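Uncharacterized protein (Parabacteroides distasonis, PDB 4Q34) is a putative esterase of the alpha/beta hydrolase family that probably hydrolyses ester bonds, its natural substrate being unknown. Local coordinates at residues E135-D138 and Q139-R142; R267-K270 and I271-K274. All coordinates share one frame; numbering follows the deposited sequence. Where two conformers were deposited one is given.

In the fold
Both contacts are local, each made within a single helix, and neither closes a long loop. From the N terminus, the chain first forms antiparallel strands, including 28-41, and then strands 49-52 and 83-87, which run parallel in the alpha/beta hydrolase sheet. Contact 1 follows on the short helix 134-142, which lies beside helix 109-115 and meets the second subunit. Strands 170-175, 192-198 and 242-246 then extend the sheet. Contact 2 lies on helix 257-277, the crossover between strands 242-246 and 283-287. The contacts stand in series, on opposite sides of the chain's centre. The centres of contact 1 and contact 2 are about 33 Å apart, and the two do not touch.

Contact 1: E135-D138 and Q139-R142; sequences ETLD and QYFR. With GOL (glycerol), chain H.
An i to i+4 salt bridge within helix 134-142, at the interface with the second subunit, joins Asp138 to Arg142. Arg142 NE donates to Asp138 OD1 at 2.8 Å and meets it on the syn side, 32° out of the carboxylate plane. The carboxylate and guanidinium planes are 67° apart. CG of Asp138 stands anti to the backbone N (chi1 180°), which sends the carboxylate down the helix towards Arg142, whose chain is extended from CG to NE. A glycerol, probably from the crystallisation liquor, spans the pair: its O1 donates to Asp138 OD1 and accepts from Arg142 NH2. The arginine also binds Thr19 O, Gly31 O and His33 ND1 of the second subunit. A leucine in place of Arg142 would probably leave the Asp138 carboxylate without its charged mate and these subunit acceptors without this donor.

On another side of the helix, Leu137 CG packs on Phe141 CE2 at 3.5 Å, while Leu137 CD1 lies 4.0 Å from Tyr140 CD2. Gln139 OE1 accepts from Ala15 N of the second subunit. A water accepts from Gln139 NE2 at 2.9 Å and lies 2.7 Å from Glu135 OE1 and 2.8 Å from Asp138 OD2.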
ATOM      1  N   GLU A 135       6.945 -21.293  -1.175  1.00 23.11           N
ATOM      2  CA  GLU A 135       5.958 -20.233  -1.411  1.00 26.34           C
ATOM      3  C   GLU A 135       5.932 -19.218  -0.270  1.00 21.60           C
ATOM      4  O   GLU A 135       5.797 -18.015  -0.498  1.00 20.31           O
ATOM      5  CB  GLU A 135       4.556 -20.823  -1.636  1.00 30.45           C
ATOM      6  CG  GLU A 135       4.368 -21.483  -3.004  1.00 39.75           C
ATOM      7  CD  GLU A 135       5.005 -20.700  -4.156  1.00 55.97           C
ATOM      8  OE1 GLU A 135       4.640 -19.512  -4.364  1.00 63.55           O
ATOM      9  OE2 GLU A 135       5.883 -21.270  -4.851  1.00 70.13           O
ATOM     10  N   THR A 136       6.047 -19.703   0.962  1.00 20.29           N
ATOM     11  CA  THR A 136       6.164 -18.846   2.143  1.00 20.82           C
ATOM     12  C   THR A 136       7.365 -17.921   2.000  1.00 20.49           C
ATOM     13  O   THR A 136       7.263 -16.723   2.219  1.00 19.22           O
ATOM     14  CB  THR A 136       6.255 -19.674   3.445  1.00 22.68           C
ATOM     15  OG1 THR A 136       5.042 -20.428   3.613  1.00 23.55           O
ATOM     16  CG2 THR A 136       6.527 -18.795   4.677  1.00 21.58           C
ATOM     17  N   LEU A 137       8.510 -18.465   1.633  1.00 20.74           N
ATOM     18  CA  LEU A 137       9.701 -17.617   1.509  1.00 21.31           C
ATOM     19  C   LEU A 137       9.589 -16.619   0.376  1.00 21.43           C
ATOM     20  O   LEU A 137      10.052 -15.507   0.517  1.00 20.40           O
ATOM     21  CB  LEU A 137      10.972 -18.452   1.323  1.00 25.92           C
ATOM     22  CG  LEU A 137      12.278 -17.793   1.775  1.00 26.65           C
ATOM     23  CD1 LEU A 137      12.303 -17.475   3.251  1.00 26.93           C
ATOM     24  CD2 LEU A 137      13.468 -18.676   1.427  1.00 30.86           C
ATOM     25  N   ASP A 138       8.977 -17.025  -0.729  1.00 21.56           N
ATOM     26  CA  ASP A 138       8.674 -16.128  -1.829  1.00 21.51           C
ATOM     27  C   ASP A 138       7.879 -14.918  -1.322  1.00 19.82           C
ATOM     28  O   ASP A 138       8.220 -13.757  -1.593  1.00 18.43           O
ATOM     29  CB  ASP A 138       7.856 -16.869  -2.918  1.00 23.85           C
ATOM     30  CG  ASP A 138       7.487 -15.978  -4.118  1.00 30.57           C
ATOM     31  OD1 ASP A 138       8.386 -15.496  -4.807  1.00 32.85           O
ATOM     32  OD2 ASP A 138       6.276 -15.731  -4.374  1.00 36.04           O
ATOM     33  N   GLN A 139       6.804 -15.179  -0.582  1.00 18.85           N
ATOM     34  CA  GLN A 139       6.027 -14.108   0.002  1.00 18.03           C
ATOM     35  C   GLN A 139       6.818 -13.214   0.921  1.00 17.85           C
ATOM     36  O   GLN A 139       6.655 -11.991   0.904  1.00 17.47           O
ATOM     37  CB  GLN A 139       4.801 -14.624   0.779  1.00 20.13           C
ATOM     38  CG  GLN A 139       3.683 -15.172  -0.108  1.00 20.39           C
ATOM     39  CD  GLN A 139       3.125 -14.161  -1.081  1.00 18.92           C
ATOM     40  OE1 GLN A 139       2.731 -13.083  -0.697  1.00 19.32           O
ATOM     41  NE2 GLN A 139       3.103 -14.508  -2.346  1.00 21.34           N
ATOM     42  N   TYR A 140       7.652 -13.838   1.738  1.00 19.39           N
ATOM     43  CA  TYR A 140       8.509 -13.128   2.701  1.00 18.48           C
ATOM     44  C   TYR A 140       9.435 -12.150   2.013  1.00 18.48           C
ATOM     45  O   TYR A 140       9.550 -11.004   2.461  1.00 17.50           O
ATOM     46  CB  TYR A 140       9.357 -14.138   3.431  1.00 19.74           C
ATOM     47  CG  TYR A 140       9.988 -13.699   4.739  1.00 17.93           C
ATOM     48  CD1 TYR A 140       9.240 -13.159   5.790  1.00 20.24           C
ATOM     49  CD2 TYR A 140      11.326 -13.987   4.964  1.00 19.12           C
ATOM     50  CE1 TYR A 140       9.826 -12.882   7.015  1.00 19.99           C
ATOM     51  CE2 TYR A 140      11.926 -13.697   6.181  1.00 19.04           C
ATOM     52  CZ  TYR A 140      11.187 -13.184   7.204  1.00 20.39           C
ATOM     53  OH  TYR A 140      11.804 -12.928   8.412  1.00 21.07           O
ATOM     54  N   PHE A 141      10.091 -12.555   0.916  1.00 18.35           N
ATOM     55  CA  PHE A 141      10.963 -11.599   0.244  1.00 17.90           C
ATOM     56  C   PHE A 141      10.196 -10.496  -0.482  1.00 17.33           C
ATOM     57  O   PHE A 141      10.658  -9.370  -0.553  1.00 18.27           O
ATOM     58  CB  PHE A 141      11.947 -12.245  -0.688  1.00 20.44           C
ATOM     59  CG  PHE A 141      12.902 -13.187   0.009  1.00 21.47           C
ATOM     60  CD1 PHE A 141      13.540 -12.806   1.180  1.00 25.55           C
ATOM     61  CD2 PHE A 141      13.177 -14.402  -0.541  1.00 26.79           C
ATOM     62  CE1 PHE A 141      14.455 -13.672   1.785  1.00 26.48           C
ATOM     63  CE2 PHE A 141      14.076 -15.277   0.065  1.00 31.17           C
ATOM     64  CZ  PHE A 141      14.695 -14.903   1.233  1.00 27.25           C
ATOM     65  N   ARG A 142       9.001 -10.834  -0.969  1.00 18.89           N
ATOM     66  CA  ARG A 142       8.196  -9.870  -1.719  1.00 18.97           C
ATOM     67  C   ARG A 142       7.418  -8.918  -0.835  1.00 18.29           C
ATOM     68  O   ARG A 142       6.819  -7.973  -1.373  1.00 19.07           O
ATOM     69  CB  ARG A 142       7.237 -10.596  -2.660  1.00 18.01           C
ATOM     70  CG  ARG A 142       8.002 -11.379  -3.723  1.00 18.48           C
ATOM     71  CD  ARG A 142       7.055 -12.028  -4.741  1.00 20.31           C
ATOM     72  NE  ARG A 142       7.718 -12.895  -5.695  1.00 18.82           N
ATOM     73  CZ  ARG A 142       8.431 -12.498  -6.719  1.00 17.43           C
ATOM     74  NH1 ARG A 142       8.564 -11.208  -7.009  1.00 16.97           N
ATOM     75  NH2 ARG A 142       8.986 -13.399  -7.514  1.00 19.78           N
TER
HETATM   76  C1  GOL H 407       7.584 -16.420  -7.607  1.00 48.10           C
HETATM   77  O1  GOL H 407       8.954 -16.310  -7.281  1.00 40.19           O
HETATM   78  C2  GOL H 407       7.500 -16.156  -9.087  1.00 57.19           C
HETATM   79  O2  GOL H 407       8.272 -17.109  -9.821  1.00 62.71           O
HETATM   80  C3  GOL H 407       6.044 -16.228  -9.477  1.00 68.61           C
HETATM   81  O3  GOL H 407       5.767 -14.989 -10.117  1.00 75.41           O
HETATM   82  O   HOH W   1       4.165 -17.134  -3.105  1.00 31.37           O

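Contact 2: R267-K270 and I271-K274; sequences RLMK and IWAK
In the beta-alpha-beta crossover of the alpha/beta hydrolase fold, helix 257-277 links strand 242-246 to strand 283-287, and Met269 meets Trp272 on the buried side of this helix. Met269 is selenomethionine in the crystal. The pair forms a Met-aromatic contact between residues three apart along the helix. The selenium of Met269 lies 5.5 Å from the centroid of the six-membered ring of Trp272 and 39° off the ring normal. The closest touch is made by the methyl: Met269 CE is 3.5 Å from Trp272 CE3 and 3.8 Å from Trp272 CZ3. It approaches the ring obliquely. The two side chains lie side by side and point the same way. Bends at chi2 and chi3 (-85°) of Met269 bring its methyl against CE3 and CZ3 of the six-membered ring.

The helix packs on the main sheet through Met269, which touches Ile244 and Tyr246 of strand 242-246, through Trp272 on Ile244, and through Ala273, which touches Val283 and Val285 of strand 283-287. On strand 204-207, Phe206 meets the indole edge-to-face and Pro205 O accepts from its NE1, while Trp183 of helix 178-185 packs against the same ring.

Lys270 and Lys274 are exposed, and Lys274 NZ forms a salt bridge with Asp278, one turn further along. Ile271, partly exposed, lays CG1 3.5 Å from Arg267 O, with CD1 near the same oxygen. Four backbone bonds hold the turns together. Ala273 N donates to Met269 O at 2.8 Å, and Lys274 N to Lys270 O. The bond from Ile271 N to Arg267 O is longer, at 3.3 Å. The straightest runs from Trp272 N to Leu268 O, 2.9 Å long, with an N-H...O angle of 171°.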
ATOM      1  N   ARG A 267      19.862  -7.154  25.854  1.00 22.90           N
ATOM      2  CA  ARG A 267      20.644  -6.754  27.023  0.50 23.93           C
ATOM      3  C   ARG A 267      20.465  -5.255  27.280  1.00 24.29           C
ATOM      4  O   ARG A 267      20.234  -4.823  28.397  1.00 26.42           O
ATOM      5  CB  ARG A 267      22.127  -7.102  26.786  0.50 27.23           C
ATOM      6  CG  ARG A 267      23.084  -6.802  27.929  0.50 28.62           C
ATOM      7  CD  ARG A 267      24.551  -6.853  27.455  0.50 32.22           C
ATOM      8  NE  ARG A 267      24.771  -7.848  26.413  0.50 32.96           N
ATOM      9  CZ  ARG A 267      25.818  -7.862  25.595  0.50 36.73           C
ATOM     10  NH1 ARG A 267      26.746  -6.927  25.687  0.50 42.92           N
ATOM     11  NH2 ARG A 267      25.935  -8.812  24.687  0.50 36.39           N
ATOM     12  N   LEU A 268      20.560  -4.485  26.232  1.00 23.08           N
ATOM     13  CA  LEU A 268      20.480  -3.031  26.326  1.00 23.63           C
ATOM     14  C   LEU A 268      19.120  -2.555  26.759  1.00 22.44           C
ATOM     15  O   LEU A 268      19.026  -1.659  27.581  1.00 21.86           O
ATOM     16  CB  LEU A 268      20.820  -2.402  25.001  1.00 24.56           C
ATOM     17  CG  LEU A 268      20.792  -0.887  24.961  1.00 26.17           C
ATOM     18  CD1 LEU A 268      21.675  -0.286  26.031  1.00 30.32           C
ATOM     19  CD2 LEU A 268      21.177  -0.432  23.569  1.00 31.79           C
HETATM   20  N   MSE A 269      18.068  -3.154  26.213  1.00 21.89           N
HETATM   21  CA  MSE A 269      16.711  -2.720  26.580  1.00 20.74           C
HETATM   22  C   MSE A 269      16.389  -3.043  28.035  1.00 20.84           C
HETATM   23  O   MSE A 269      15.668  -2.285  28.711  1.00 19.53           O
HETATM   24  CB  MSE A 269      15.653  -3.283  25.659  1.00 21.76           C
HETATM   25  CG  MSE A 269      15.796  -2.962  24.209  1.00 21.63           C
HETATM   26 SE   MSE A 269      16.341  -1.121  23.889  0.75 28.99          SE
HETATM   27  CE  MSE A 269      14.613  -0.265  23.942  1.00 28.87           C
ATOM     28  N   LYS A 270      16.929  -4.149  28.568  1.00 21.23           N
ATOM     29  CA  LYS A 270      16.758  -4.417  29.987  1.00 22.53           C
ATOM     30  C   LYS A 270      17.422  -3.358  30.857  1.00 21.95           C
ATOM     31  O   LYS A 270      16.883  -2.977  31.892  1.00 22.19           O
ATOM     32  CB  LYS A 270      17.254  -5.824  30.354  1.00 25.37           C
ATOM     33  CG  LYS A 270      16.358  -6.886  29.727  1.00 28.85           C
ATOM     34  CD  LYS A 270      16.484  -8.236  30.386  1.00 39.13           C
ATOM     35  CE  LYS A 270      17.642  -8.975  29.822  1.00 43.83           C
ATOM     36  NZ  LYS A 270      17.666 -10.344  30.413  1.00 46.92           N
ATOM     37  N   ILE A 271      18.577  -2.849  30.426  1.00 22.60           N
ATOM     38  CA  ILE A 271      19.269  -1.792  31.150  1.00 22.28           C
ATOM     39  C   ILE A 271      18.461  -0.497  31.080  1.00 20.93           C
ATOM     40  O   ILE A 271      18.224   0.144  32.105  1.00 21.48           O
ATOM     41  CB  ILE A 271      20.678  -1.572  30.601  1.00 23.84           C
ATOM     42  CG1 ILE A 271      21.531  -2.822  30.923  1.00 27.35           C
ATOM     43  CG2 ILE A 271      21.284  -0.302  31.180  1.00 27.41           C
ATOM     44  CD1 ILE A 271      22.864  -2.880  30.171  1.00 27.53           C
ATOM     45  N   TRP A 272      18.017  -0.168  29.874  1.00 19.84           N
ATOM     46  CA  TRP A 272      17.158   1.003  29.617  1.00 19.33           C
ATOM     47  C   TRP A 272      15.879   0.989  30.464  1.00 20.01           C
ATOM     48  O   TRP A 272      15.567   1.977  31.132  1.00 19.68           O
ATOM     49  CB  TRP A 272      16.787   1.027  28.136  1.00 19.28           C
ATOM     50  CG  TRP A 272      16.107   2.272  27.627  1.00 18.79           C
ATOM     51  CD1 TRP A 272      16.672   3.504  27.502  1.00 20.02           C
ATOM     52  CD2 TRP A 272      14.798   2.376  27.073  1.00 18.79           C
ATOM     53  NE1 TRP A 272      15.772   4.384  26.922  1.00 19.40           N
ATOM     54  CE2 TRP A 272      14.619   3.712  26.651  1.00 19.44           C
ATOM     55  CE3 TRP A 272      13.742   1.469  26.891  1.00 19.18           C
ATOM     56  CZ2 TRP A 272      13.456   4.152  26.087  1.00 18.53           C
ATOM     57  CZ3 TRP A 272      12.570   1.921  26.338  1.00 19.32           C
ATOM     58  CH2 TRP A 272      12.435   3.245  25.934  1.00 19.84           C
ATOM     59  N   ALA A 273      15.217  -0.171  30.512  1.00 17.98           N
ATOM     60  CA  ALA A 273      13.992  -0.331  31.304  1.00 18.95           C
ATOM     61  C   ALA A 273      14.291  -0.093  32.785  1.00 21.01           C
ATOM     62  O   ALA A 273      13.558   0.602  33.471  1.00 20.91           O
ATOM     63  CB  ALA A 273      13.389  -1.722  31.112  1.00 20.71           C
ATOM     64  N   LYS A 274      15.367  -0.688  33.278  1.00 21.10           N
ATOM     65  CA  LYS A 274      15.751  -0.532  34.677  1.00 22.68           C
ATOM     66  C   LYS A 274      15.967   0.960  35.018  1.00 23.36           C
ATOM     67  O   LYS A 274      15.453   1.475  36.021  1.00 22.11           O
ATOM     68  CB  LYS A 274      16.976  -1.401  34.983  1.00 26.38           C
ATOM     69  CG  LYS A 274      17.581  -1.196  36.368  1.00 34.80           C
ATOM     70  CD  LYS A 274      16.570  -1.411  37.461  1.00 39.72           C
ATOM     71  CE  LYS A 274      17.282  -1.615  38.796  1.00 51.08           C
ATOM     72  NZ  LYS A 274      16.293  -1.508  39.902  1.00 51.93           N
TER